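Beta-fructofuranosidase (Arthrobacter, PDB 3WPU) belongs to the levansucrase/invertase family of carbohydrate-active proteins, which are built round a five-bladed beta-propeller. Local coordinates at residues Ala53-Pro58 with Thr465-Asp470; Val60-Pro65 with Asp436-His441; Asn395-Asn400 with Phe411-Gly416; Ala85-Val90 with Asp483-Lys488; Gly404-Pro409 with Phe444-Thr449. All coordinates share one frame; numbering follows the deposited sequence. Where two conformers were deposited one is given.

Contact 1. Residues Ala53-Pro58 with Thr465-Asp470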
# COMPACT_ATOMS: atom_id res chain seq x y z
N ALA A 53 -22.87 -0.42 0.10
CA ALA A 53 -22.31 0.91 -0.16
C ALA A 53 -21.27 1.28 0.88
O ALA A 53 -20.26 1.93 0.56
CB ALA A 53 -23.42 1.95 -0.20
N SER A 54 -21.46 0.80 2.10
CA SER A 54 -20.55 1.17 3.19
C SER A 54 -19.13 0.60 3.05
O SER A 54 -18.22 1.05 3.74
CB SER A 54 -21.12 0.77 4.55
OG SER A 54 -21.24 -0.64 4.65
N VAL A 55 -18.95 -0.42 2.22
CA VAL A 55 -17.64 -1.00 1.99
C VAL A 55 -17.25 -0.94 0.51
O VAL A 55 -16.36 -1.68 0.06
CB VAL A 55 -17.57 -2.45 2.53
CG1 VAL A 55 -17.69 -2.46 4.05
CG2 VAL A 55 -18.57 -3.37 1.86
N THR A 56 -17.91 -0.05 -0.22
CA THR A 56 -17.61 0.22 -1.61
C THR A 56 -17.05 1.64 -1.80
O THR A 56 -17.63 2.63 -1.33
CB THR A 56 -18.86 0.04 -2.50
OG1 THR A 56 -19.32 -1.32 -2.41
CG2 THR A 56 -18.57 0.38 -3.95
N MET A 57 -15.93 1.75 -2.51
CA MET A 57 -15.35 3.05 -2.84
C MET A 57 -16.30 3.87 -3.69
O MET A 57 -16.87 3.33 -4.62
CB MET A 57 -14.05 2.84 -3.63
CG MET A 57 -13.23 4.10 -3.82
SD MET A 57 -11.70 3.74 -4.73
CE MET A 57 -11.12 5.42 -5.03
N PRO A 58 -16.45 5.17 -3.39
CA PRO A 58 -17.20 6.07 -4.28
C PRO A 58 -16.73 5.96 -5.70
O PRO A 58 -15.54 5.77 -5.96
CB PRO A 58 -16.92 7.46 -3.69
CG PRO A 58 -16.63 7.21 -2.24
CD PRO A 58 -16.01 5.84 -2.15
N THR A 465 -14.30 -3.71 14.62
CA THR A 465 -14.29 -4.62 13.48
C THR A 465 -15.05 -4.07 12.29
O THR A 465 -15.10 -4.73 11.27
CB THR A 465 -14.89 -6.01 13.81
OG1 THR A 465 -16.32 -5.95 13.93
CG2 THR A 465 -14.28 -6.58 15.10
N LYS A 466 -15.68 -2.90 12.44
CA LYS A 466 -16.53 -2.32 11.39
C LYS A 466 -15.87 -1.07 10.78
O LYS A 466 -15.28 -0.26 11.49
CB LYS A 466 -17.88 -1.94 12.01
CG LYS A 466 -18.97 -1.57 11.02
CD LYS A 466 -20.34 -1.66 11.70
CE LYS A 466 -21.39 -0.88 10.93
NZ LYS A 466 -21.71 -1.56 9.64
N THR A 467 -16.04 -0.90 9.47
CA THR A 467 -15.64 0.32 8.80
C THR A 467 -16.79 0.77 7.91
O THR A 467 -17.68 -0.02 7.58
CB THR A 467 -14.39 0.12 7.89
OG1 THR A 467 -14.70 -0.73 6.77
CG2 THR A 467 -13.26 -0.48 8.65
N ALA A 468 -16.77 2.05 7.53
CA ALA A 468 -17.80 2.61 6.66
C ALA A 468 -17.24 3.76 5.87
O ALA A 468 -16.62 4.68 6.41
CB ALA A 468 -19.00 3.10 7.47
N VAL A 469 -17.55 3.77 4.58
CA VAL A 469 -17.16 4.87 3.74
C VAL A 469 -17.92 6.13 4.14
O VAL A 469 -19.13 6.07 4.43
CB VAL A 469 -17.48 4.53 2.29
CG1 VAL A 469 -17.39 5.75 1.38
CG2 VAL A 469 -16.50 3.45 1.81
N ASP A 470 -17.21 7.25 4.19
CA ASP A 470 -17.82 8.54 4.50
C ASP A 470 -18.24 9.22 3.19
O ASP A 470 -17.44 9.86 2.54
CB ASP A 470 -16.87 9.42 5.31
CG ASP A 470 -17.51 10.75 5.69
OD1 ASP A 470 -18.70 10.96 5.35
OD2 ASP A 470 -16.80 11.58 6.29
O HOH W 1 -15.55 0.81 4.73
O HOH W 2 -20.17 -0.86 7.25
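Ser54 and Val469 are joined by a backbone bond: Val469 N donates to Ser54 O at 2.9 Å, with an N-H...O angle of 151°. Ala468 adds a CA-H...O contact to the same oxygen, its CA being 3.3 Å from Ser54 O. A water that also donates to Thr467 OG1 gives Ser54 O a further partner, so this one carbonyl collects several neighbours along the opposing chain. The two methyls of Val469 reach different parts of the loop. With CG1 anti to the backbone N (chi1 167°), that methyl reaches Pro58 CD at 3.8 Å, while the second methyl, CG2, lies 3.4 Å from Thr56 O. A second water ties the exposed flank together, lying 2.8 Å from Ser54 OG, accepting from Lys466 NZ and donating to Thr467 O at 2.6 Å. Farther out, Thr467 OG1 is also hydrogen-bonded to Asn386 OD1, and Leu393 of strand 391-394 packs against Val469. Backbone bonds from Val55 and Met57 to Gly394 hold the first segment against that same strand. The loop thus abuts strand 467-469 at Ser54, with Thr56 and Pro58 meeting Val469; this strand is the outermost of a four-stranded antiparallel sheet, an arrangement consistent with a blade of the five-bladed beta-propeller.

Contact 2. Residues Val60-Pro65 with Asp436-His441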
# COMPACT_ATOMS: atom_id res chain seq x y z
N VAL A 60 -15.48 6.68 -9.24
CA VAL A 60 -14.57 7.67 -9.81
C VAL A 60 -15.06 8.07 -11.19
O VAL A 60 -15.36 7.21 -11.99
CB VAL A 60 -13.16 7.10 -9.92
CG1 VAL A 60 -12.20 8.09 -10.54
CG2 VAL A 60 -12.66 6.78 -8.50
N PRO A 61 -15.11 9.39 -11.46
CA PRO A 61 -15.56 9.72 -12.84
C PRO A 61 -14.54 9.34 -13.90
O PRO A 61 -13.33 9.35 -13.64
CB PRO A 61 -15.73 11.23 -12.81
CG PRO A 61 -14.86 11.69 -11.72
CD PRO A 61 -14.92 10.60 -10.66
N GLN A 62 -15.05 9.03 -15.09
CA GLN A 62 -14.24 8.57 -16.21
C GLN A 62 -13.42 9.69 -16.81
O GLN A 62 -12.40 9.42 -17.44
CB GLN A 62 -15.11 7.91 -17.28
CG GLN A 62 -14.30 7.12 -18.29
CD GLN A 62 -15.11 6.13 -19.11
OE1 GLN A 62 -16.05 5.51 -18.62
NE2 GLN A 62 -14.72 5.95 -20.36
N ASP A 63 -13.88 10.92 -16.63
CA ASP A 63 -13.12 12.11 -17.03
C ASP A 63 -12.31 12.56 -15.83
O ASP A 63 -12.82 13.28 -14.95
CB ASP A 63 -14.06 13.21 -17.51
CG ASP A 63 -14.89 12.77 -18.68
OD1 ASP A 63 -14.35 12.71 -19.80
OD2 ASP A 63 -16.08 12.45 -18.46
N PHE A 64 -11.07 12.11 -15.78
CA PHE A 64 -10.21 12.44 -14.67
C PHE A 64 -9.04 13.25 -15.20
O PHE A 64 -8.63 13.08 -16.35
CB PHE A 64 -9.75 11.18 -13.94
CG PHE A 64 -9.25 10.08 -14.86
CD1 PHE A 64 -7.95 10.11 -15.35
CD2 PHE A 64 -10.09 9.04 -15.25
CE1 PHE A 64 -7.48 9.09 -16.16
CE2 PHE A 64 -9.63 8.03 -16.08
CZ PHE A 64 -8.33 8.06 -16.55
N PRO A 65 -8.49 14.15 -14.36
CA PRO A 65 -7.25 14.80 -14.70
C PRO A 65 -6.07 13.84 -14.55
O PRO A 65 -6.18 12.76 -13.92
CB PRO A 65 -7.16 15.92 -13.68
CG PRO A 65 -7.82 15.34 -12.46
CD PRO A 65 -8.91 14.44 -12.97
N ASP A 436 -6.72 2.36 -12.59
CA ASP A 436 -6.22 1.37 -13.53
C ASP A 436 -7.07 1.50 -14.78
O ASP A 436 -6.57 1.97 -15.81
CB ASP A 436 -6.25 -0.04 -12.96
CG ASP A 436 -5.53 -1.05 -13.85
OD1 ASP A 436 -5.21 -0.73 -15.01
OD2 ASP A 436 -5.33 -2.17 -13.40
N THR A 437 -8.35 1.14 -14.68
CA THR A 437 -9.28 1.31 -15.81
C THR A 437 -10.62 1.87 -15.35
O THR A 437 -11.10 1.49 -14.29
CB THR A 437 -9.54 -0.04 -16.48
OG1 THR A 437 -8.32 -0.55 -16.96
CG2 THR A 437 -10.56 0.07 -17.68
N ILE A 438 -11.25 2.72 -16.16
CA ILE A 438 -12.63 3.13 -15.92
C ILE A 438 -13.34 3.04 -17.26
O ILE A 438 -12.82 3.55 -18.24
CB ILE A 438 -12.77 4.56 -15.37
CG1 ILE A 438 -12.07 4.65 -14.01
CG2 ILE A 438 -14.24 4.93 -15.22
CD1 ILE A 438 -12.02 6.05 -13.42
N GLY A 439 -14.47 2.35 -17.28
CA GLY A 439 -15.28 2.29 -18.50
C GLY A 439 -15.83 0.92 -18.80
O GLY A 439 -15.57 -0.06 -18.11
N THR A 440 -16.62 0.87 -19.88
CA THR A 440 -17.28 -0.35 -20.29
C THR A 440 -16.46 -1.01 -21.39
O THR A 440 -15.44 -0.44 -21.83
CB THR A 440 -18.70 -0.04 -20.80
OG1 THR A 440 -18.63 1.04 -21.74
CG2 THR A 440 -19.59 0.39 -19.67
N HIS A 441 -16.89 -2.19 -21.83
CA HIS A 441 -16.14 -3.02 -22.77
C HIS A 441 -15.76 -2.28 -24.07
O HIS A 441 -14.68 -2.50 -24.62
CB HIS A 441 -16.95 -4.28 -23.10
CG HIS A 441 -18.20 -4.00 -23.87
ND1 HIS A 441 -18.29 -4.20 -25.23
CD2 HIS A 441 -19.39 -3.48 -23.48
CE1 HIS A 441 -19.49 -3.84 -25.64
NE2 HIS A 441 -20.17 -3.40 -24.61
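Ile438 points its delta methyl into the bend formed by Val60, Pro61 and Phe64. Its CG1 lies anti to the carbonyl carbon and the chain continues extended (chi2 174°), which carries CD1 to 3.5 Å from Val60 CG1 and 3.6 Å from Pro61 O. The valine and isoleucine side chains cross nearly at right angles. Phe64 instead runs past Ile438 in the opposite direction, its CD2 4.0 Å from Ile438 CD1, and the edge of its ring meets Pro61 O in plane. Ile438 belongs to the first strand of a small antiparallel hairpin, 437-438 with 443-446, so the loop of residues 60-65 packs against a hairpin of the propeller domain; Val445 of the second strand touches both Gln62 and Phe64. The other branch of Ile438, CG2, faces the stem of Gln62, whose CB comes within 3.7 Å. That stem slides past the isoleucine in the reverse sense, and its extended chain delivers the amide to the corner where the hairpin strand turns at Gly439. There Gln62 OE1 lies 3.3 Å from Gly439 CA, while Gln62 NE2 is hydrogen-bonded to Asp443 O. The backbone of Gly439 (phi 137°, psi 177°) would jam a beta carbon against the preceding carbonyl oxygen.

Contact 3. Residues Asn395-Asn400 with Phe411-Gly416; sequences NPTNLN and FNQHPG
Gln413 OE1 accepts two backbone N-H groups, from Asn398 N across the contact and from His414 N of its own segment, each at 2.8 Å. The Asn398 donor lies in the carbonyl plane, on a lone pair, with a nearly straight bond of 166°; the His414 donor stands above that plane. The amide's other end returns the bond: Gln413 NE2 gives to Asn398 O at 3.0 Å, with Asn398 O in the plane of the glutamine amide, and also serves Leu402 O. A bend at chi2 (44°) turns the glutamine so that its amide grips both polar backbone atoms of Asn398, which should restrain its rotation. Next to it, Pro396 CB stands over the centre of the His414 imidazole, 3.4 Å from the ring centroid and only 6° off the normal, a CH-pi contact. The ring is kept in that orientation by Gly416 N, which donates to His414 ND1 in the ring plane at 2.9 Å. Pro396 CG packs close against Gly416. Asn398 OD1 in turn accepts Asn400 N at 2.9 Å. The two segments run nearly antiparallel yet form no strands; a glutamine amide replaces strand pairing, and an Asx turn at Asn398 shapes this connection between strands 391-394 and 423-425.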
# COMPACT_ATOMS: atom_id res chain seq x y z
N ASN A 395 -13.81 -1.83 -4.95
CA ASN A 395 -14.31 -1.12 -6.12
C ASN A 395 -15.76 -1.53 -6.35
O ASN A 395 -16.19 -2.63 -5.97
CB ASN A 395 -13.46 -1.42 -7.33
CG ASN A 395 -12.07 -0.81 -7.24
OD1 ASN A 395 -11.81 0.10 -6.44
ND2 ASN A 395 -11.17 -1.30 -8.07
N PRO A 396 -16.54 -0.63 -7.01
CA PRO A 396 -17.91 -1.03 -7.29
C PRO A 396 -17.86 -2.24 -8.22
O PRO A 396 -17.11 -2.22 -9.20
CB PRO A 396 -18.52 0.19 -8.00
CG PRO A 396 -17.44 1.19 -8.16
CD PRO A 396 -16.27 0.78 -7.32
N THR A 397 -18.66 -3.26 -7.90
CA THR A 397 -18.49 -4.61 -8.39
C THR A 397 -19.82 -5.34 -8.34
O THR A 397 -20.49 -5.34 -7.31
CB THR A 397 -17.50 -5.39 -7.47
OG1 THR A 397 -16.20 -4.80 -7.54
CG2 THR A 397 -17.39 -6.87 -7.90
N ASN A 398 -20.21 -5.94 -9.47
CA ASN A 398 -21.32 -6.88 -9.47
C ASN A 398 -20.80 -8.29 -9.45
O ASN A 398 -20.35 -8.80 -10.48
CB ASN A 398 -22.24 -6.67 -10.69
CG ASN A 398 -23.60 -7.33 -10.48
OD1 ASN A 398 -23.69 -8.39 -9.87
ND2 ASN A 398 -24.68 -6.70 -10.98
N LEU A 399 -20.88 -8.95 -8.29
CA LEU A 399 -20.35 -10.32 -8.17
C LEU A 399 -21.17 -11.34 -8.94
O LEU A 399 -20.70 -12.46 -9.14
CB LEU A 399 -20.19 -10.76 -6.71
CG LEU A 399 -19.07 -10.08 -5.91
CD1 LEU A 399 -19.06 -10.70 -4.52
CD2 LEU A 399 -17.70 -10.18 -6.55
N ASN A 400 -22.37 -10.94 -9.39
CA ASN A 400 -23.21 -11.80 -10.20
C ASN A 400 -22.75 -11.91 -11.65
O ASN A 400 -23.30 -12.72 -12.41
CB ASN A 400 -24.67 -11.34 -10.16
CG ASN A 400 -25.17 -11.19 -8.74
OD1 ASN A 400 -25.46 -10.08 -8.28
ND2 ASN A 400 -25.23 -12.29 -8.04
N PHE A 411 -18.76 -7.26 -20.50
CA PHE A 411 -19.99 -6.63 -20.93
C PHE A 411 -21.00 -6.24 -19.83
O PHE A 411 -21.66 -5.21 -19.92
CB PHE A 411 -20.68 -7.56 -21.94
CG PHE A 411 -21.87 -6.95 -22.60
CD1 PHE A 411 -23.14 -7.10 -22.06
CD2 PHE A 411 -21.72 -6.22 -23.77
CE1 PHE A 411 -24.25 -6.53 -22.68
CE2 PHE A 411 -22.81 -5.65 -24.39
CZ PHE A 411 -24.07 -5.80 -23.84
N ASN A 412 -21.13 -7.06 -18.77
CA ASN A 412 -22.14 -6.85 -17.75
C ASN A 412 -21.59 -6.32 -16.41
O ASN A 412 -22.30 -6.28 -15.41
CB ASN A 412 -22.87 -8.17 -17.48
CG ASN A 412 -23.78 -8.58 -18.62
OD1 ASN A 412 -23.58 -9.62 -19.24
ND2 ASN A 412 -24.77 -7.76 -18.89
N GLN A 413 -20.34 -5.92 -16.41
CA GLN A 413 -19.66 -5.57 -15.15
C GLN A 413 -19.76 -4.06 -14.88
O GLN A 413 -19.95 -3.26 -15.82
CB GLN A 413 -18.22 -6.06 -15.20
CG GLN A 413 -17.51 -6.05 -13.85
CD GLN A 413 -18.39 -6.58 -12.75
OE1 GLN A 413 -18.93 -5.81 -11.94
NE2 GLN A 413 -18.60 -7.89 -12.74
N HIS A 414 -19.65 -3.65 -13.62
CA HIS A 414 -19.68 -2.24 -13.25
C HIS A 414 -18.45 -1.57 -13.87
O HIS A 414 -17.35 -2.10 -13.80
CB HIS A 414 -19.68 -2.07 -11.72
CG HIS A 414 -19.98 -0.67 -11.27
ND1 HIS A 414 -19.12 0.39 -11.49
CD2 HIS A 414 -21.06 -0.13 -10.66
CE1 HIS A 414 -19.65 1.50 -11.02
NE2 HIS A 414 -20.82 1.21 -10.49
N PRO A 415 -18.62 -0.39 -14.51
CA PRO A 415 -17.47 0.26 -15.18
C PRO A 415 -16.39 0.84 -14.26
O PRO A 415 -15.35 1.29 -14.73
CB PRO A 415 -18.12 1.37 -16.02
CG PRO A 415 -19.45 1.61 -15.39
CD PRO A 415 -19.90 0.28 -14.83
N GLY A 416 -16.62 0.75 -12.97
CA GLY A 416 -15.63 1.12 -11.94
C GLY A 416 -14.95 -0.06 -11.29
O GLY A 416 -14.23 0.11 -10.30

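Contact 4. Residues Ala85-Val90 with Asp483-Lys488; sequences ANQYSV and DIPANK
Asn487 and Asn86 meet because of their first torsions: Asn487 CG stands between its backbone N and carbonyl carbon (chi1 62°), turning the amide back over the other segment, while Asn86 CG lies beside its own N and opposite its carbonyl carbon. The contact opens a parallel strand pairing, in which Tyr88 of strand 88-90 bridges Lys488 and brings strand 488-493 into the large mixed sheet that contains strand 88-90. Asn487 uses both ends of its amide: ND2 donates to Asn86 OD1 at 2.9 Å from above the acceptor's carbonyl plane, and OD1 takes Gln87 N at 2.8 Å in a nearly straight bond of 170°. Gln87 O then receives Lys488 N at 2.9 Å, with Asn487 N as a weak second donor, and Ser89 N donates to Lys488 O at 3.1 Å. Toward the start of 483-488, the extended Gln87 side chain sends NE2 to Pro485 O at 3.0 Å, passing Ile484 CG2 at about a right angle. Asp82 OD2, outside the segments, binds both Asn86 ND2 and Tyr88 OH and so helps to hold the rotation of the Asn86 amide and the tyrosine ring. Lys488 lays its CB over one face of that ring, 3.6 Å from the Tyr88 centroid, while its CG, placed by chi1, lies 3.6 Å from Asn86 CB.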
# COMPACT_ATOMS: atom_id res chain seq x y z
N ALA A 85 3.71 6.58 11.03
CA ALA A 85 3.05 6.75 9.70
C ALA A 85 2.44 8.15 9.49
O ALA A 85 1.67 8.38 8.54
CB ALA A 85 2.05 5.63 9.43
N ASN A 86 2.83 9.12 10.31
CA ASN A 86 2.52 10.50 9.99
C ASN A 86 3.18 10.84 8.68
O ASN A 86 4.24 10.27 8.36
CB ASN A 86 3.05 11.44 11.06
CG ASN A 86 2.36 11.27 12.38
OD1 ASN A 86 1.14 11.30 12.44
ND2 ASN A 86 3.14 11.06 13.45
N GLN A 87 2.54 11.73 7.92
CA GLN A 87 2.98 12.11 6.59
C GLN A 87 3.58 13.51 6.59
O GLN A 87 3.03 14.44 7.20
CB GLN A 87 1.81 11.98 5.60
CG GLN A 87 1.26 10.55 5.62
CD GLN A 87 0.16 10.23 4.65
OE1 GLN A 87 -0.23 9.05 4.52
NE2 GLN A 87 -0.34 11.21 3.93
N TYR A 88 4.71 13.65 5.89
CA TYR A 88 5.55 14.83 6.00
C TYR A 88 5.73 15.74 4.78
O TYR A 88 5.85 15.28 3.64
CB TYR A 88 6.94 14.41 6.44
CG TYR A 88 7.03 14.10 7.91
CD1 TYR A 88 6.51 12.92 8.41
CD2 TYR A 88 7.62 15.00 8.79
CE1 TYR A 88 6.57 12.63 9.75
CE2 TYR A 88 7.69 14.72 10.15
CZ TYR A 88 7.14 13.54 10.62
OH TYR A 88 7.21 13.22 11.96
N SER A 89 5.78 17.04 5.07
CA SER A 89 6.38 18.02 4.18
C SER A 89 7.77 18.31 4.73
O SER A 89 8.02 18.11 5.92
CB SER A 89 5.52 19.30 4.13
OG SER A 89 5.52 19.95 5.38
N VAL A 90 8.67 18.77 3.86
CA VAL A 90 10.03 19.18 4.26
C VAL A 90 10.27 20.60 3.73
O VAL A 90 10.12 20.88 2.54
CB VAL A 90 11.13 18.23 3.73
CG1 VAL A 90 12.50 18.66 4.25
CG2 VAL A 90 10.86 16.79 4.14
N ASP A 483 -4.71 13.68 -3.72
CA ASP A 483 -4.48 14.37 -2.47
C ASP A 483 -3.79 13.43 -1.47
O ASP A 483 -4.41 12.50 -0.94
CB ASP A 483 -5.79 14.91 -1.90
CG ASP A 483 -5.58 15.82 -0.71
OD1 ASP A 483 -4.48 16.38 -0.58
OD2 ASP A 483 -6.55 16.01 0.08
N ILE A 484 -2.52 13.70 -1.19
CA ILE A 484 -1.74 12.96 -0.22
C ILE A 484 -1.18 13.97 0.81
O ILE A 484 -0.05 14.45 0.68
CB ILE A 484 -0.65 12.14 -0.92
CG1 ILE A 484 -1.30 11.14 -1.88
CG2 ILE A 484 0.23 11.44 0.13
CD1 ILE A 484 -0.36 10.18 -2.58
N PRO A 485 -2.01 14.34 1.77
CA PRO A 485 -1.67 15.49 2.60
C PRO A 485 -0.70 15.17 3.73
O PRO A 485 -0.78 14.11 4.36
CB PRO A 485 -3.03 15.91 3.17
CG PRO A 485 -3.82 14.67 3.21
CD PRO A 485 -3.35 13.82 2.07
N ALA A 486 0.17 16.13 4.04
CA ALA A 486 1.10 16.01 5.17
C ALA A 486 0.40 16.50 6.43
O ALA A 486 -0.23 17.56 6.40
CB ALA A 486 2.35 16.81 4.90
N ASN A 487 0.51 15.75 7.52
CA ASN A 487 0.03 16.22 8.82
C ASN A 487 1.17 16.59 9.77
O ASN A 487 0.93 17.08 10.87
CB ASN A 487 -0.91 15.19 9.48
CG ASN A 487 -0.22 13.87 9.75
OD1 ASN A 487 0.29 13.22 8.83
ND2 ASN A 487 -0.21 13.46 11.01
N LYS A 488 2.41 16.39 9.32
CA LYS A 488 3.58 16.87 10.06
C LYS A 488 4.46 17.63 9.08
O LYS A 488 4.49 17.33 7.90
CB LYS A 488 4.35 15.73 10.69
CG LYS A 488 3.57 14.93 11.72
CD LYS A 488 3.25 15.72 12.97
CE LYS A 488 2.61 14.83 14.03
NZ LYS A 488 2.08 15.62 15.18

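Contact 5. Residues Gly404-Pro409 with Phe444-Thr449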
# COMPACT_ATOMS: atom_id res chain seq x y z
N GLY A 404 -14.06 -9.73 -15.74
CA GLY A 404 -13.27 -9.23 -16.85
C GLY A 404 -11.84 -8.89 -16.46
O GLY A 404 -11.32 -9.38 -15.44
N GLN A 405 -11.21 -8.03 -17.25
CA GLN A 405 -9.84 -7.57 -16.99
C GLN A 405 -9.71 -6.08 -17.27
O GLN A 405 -10.50 -5.52 -18.03
CB GLN A 405 -8.83 -8.29 -17.88
CG GLN A 405 -8.71 -9.77 -17.67
CD GLN A 405 -8.22 -10.12 -16.28
OE1 GLN A 405 -7.44 -9.37 -15.68
NE2 GLN A 405 -8.66 -11.26 -15.77
N PRO A 406 -8.71 -5.43 -16.67
CA PRO A 406 -8.54 -4.00 -16.89
C PRO A 406 -8.30 -3.61 -18.36
O PRO A 406 -8.50 -2.46 -18.71
CB PRO A 406 -7.31 -3.63 -16.05
CG PRO A 406 -7.03 -4.79 -15.20
CD PRO A 406 -7.83 -5.96 -15.61
N PHE A 407 -7.87 -4.57 -19.18
CA PHE A 407 -7.64 -4.37 -20.60
C PHE A 407 -8.78 -4.94 -21.43
O PHE A 407 -8.76 -4.84 -22.65
CB PHE A 407 -6.30 -4.99 -21.03
CG PHE A 407 -6.10 -6.39 -20.55
CD1 PHE A 407 -6.68 -7.47 -21.23
CD2 PHE A 407 -5.37 -6.64 -19.40
CE1 PHE A 407 -6.50 -8.77 -20.77
CE2 PHE A 407 -5.20 -7.94 -18.94
CZ PHE A 407 -5.76 -9.00 -19.62
N ALA A 408 -9.80 -5.50 -20.78
CA ALA A 408 -10.93 -6.15 -21.47
C ALA A 408 -12.12 -6.26 -20.51
O ALA A 408 -12.36 -7.33 -19.93
CB ALA A 408 -10.51 -7.52 -21.99
N PRO A 409 -12.84 -5.14 -20.29
CA PRO A 409 -13.95 -5.17 -19.35
C PRO A 409 -15.05 -6.12 -19.78
O PRO A 409 -15.32 -6.25 -20.98
CB PRO A 409 -14.46 -3.73 -19.35
CG PRO A 409 -13.31 -2.91 -19.79
CD PRO A 409 -12.54 -3.77 -20.73
N PHE A 444 -13.60 2.35 -22.64
CA PHE A 444 -12.82 2.43 -21.41
C PHE A 444 -11.52 3.15 -21.62
O PHE A 444 -11.04 3.29 -22.75
CB PHE A 444 -12.59 1.03 -20.82
CG PHE A 444 -11.67 0.14 -21.63
CD1 PHE A 444 -10.30 0.07 -21.37
CD2 PHE A 444 -12.19 -0.69 -22.64
CE1 PHE A 444 -9.48 -0.77 -22.09
CE2 PHE A 444 -11.37 -1.53 -23.37
CZ PHE A 444 -10.02 -1.58 -23.10
N VAL A 445 -10.91 3.59 -20.52
CA VAL A 445 -9.66 4.30 -20.56
C VAL A 445 -8.80 3.80 -19.42
O VAL A 445 -9.34 3.36 -18.39
CB VAL A 445 -9.83 5.83 -20.42
CG1 VAL A 445 -10.51 6.40 -21.66
CG2 VAL A 445 -10.59 6.21 -19.17
N ARG A 446 -7.49 3.84 -19.64
CA ARG A 446 -6.51 3.52 -18.59
C ARG A 446 -6.10 4.78 -17.88
O ARG A 446 -6.04 5.86 -18.47
CB ARG A 446 -5.30 2.82 -19.19
CG ARG A 446 -5.63 1.61 -20.04
CD ARG A 446 -6.54 0.59 -19.36
NE ARG A 446 -5.85 -0.14 -18.30
CZ ARG A 446 -5.08 -1.22 -18.50
NH1 ARG A 446 -4.88 -1.67 -19.73
NH2 ARG A 446 -4.52 -1.85 -17.47
N GLY A 447 -5.77 4.64 -16.60
CA GLY A 447 -5.46 5.77 -15.76
C GLY A 447 -3.98 6.07 -15.67
O GLY A 447 -3.46 6.94 -16.36
N GLY A 448 -3.27 5.40 -14.76
CA GLY A 448 -1.87 5.70 -14.60
C GLY A 448 -1.69 7.09 -13.99
O GLY A 448 -0.75 7.83 -14.31
N THR A 449 -2.62 7.44 -13.11
CA THR A 449 -2.63 8.69 -12.33
C THR A 449 -3.52 8.42 -11.09
O THR A 449 -4.28 7.46 -11.08
CB THR A 449 -3.20 9.86 -13.17
OG1 THR A 449 -3.10 11.09 -12.44
CG2 THR A 449 -4.67 9.62 -13.57
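Phe444 and Pro409 cross at about a right angle, with Pro409 CD over one face of the phenyl ring. Chi1 of Phe444 (68°) places CG between the backbone N and the carbonyl carbon, swinging the ring out from strand 443-446 against the loop. Pro409 CD lies 3.8 Å from the ring centroid, displaced toward the rim on the CD2 side, in a CH-pi contact. Phe407 O comes within 3.5 Å of Phe444 CZ, at an oblique angle. Arg446 takes a different route. Its chain folds at chi2 and chi3 (-52° and -72°), bringing one face of the guanidinium over Pro406 O and Phe407 N: Pro406 O lies 3.5 Å above the plane, off toward its rim, and Pro406 CB is 3.6 Å from Arg446 NH2. The target is a type I turn from Gln405 to Ala408, closed by Ala408 N to Gln405 O at 2.8 Å. Phe407 points away overall, though its CB meets Arg446 NH1; Gln405 CB lies over one face of the Phe407 ring, toward its rim. Because the guanidinium presents its face to the turn, its N-H groups can serve carboxylates outside the two segments: Asp436 OD1 pairs with NH2 and Asp108 OD2 with NH1. Pro406 O takes its hydrogen bond from Thr437 OG1. The contact itself therefore rests on CH-pi packing and the meeting of the guanidinium face with the turn.

How the contacts relate
From the N terminus, residues 53-58 and then 60-65 leave one loop to meet partners about 410 and 370 residues on, so contact 2 nests inside the long loop closed by contact 1. Contact 4 crosses both and pairs strands 88-90 and 488-493. Within these spans, contact 3 closes a short loop, 395-416, nested inside contacts 1, 2 and 4; contact 5 nests inside contacts 1 and 4 but crosses contacts 2 and 3. Thr56 and Met57 of contact 1 pack on Pro396 of contact 3. Strand 437-438 of contact 2 pairs with strand 443-446 of contact 5, an Asp436-Arg446 salt bridge also joining them, and a probable Gly439 N to Pro415 O bond links contacts 2 and 3. Contact 4 stands apart.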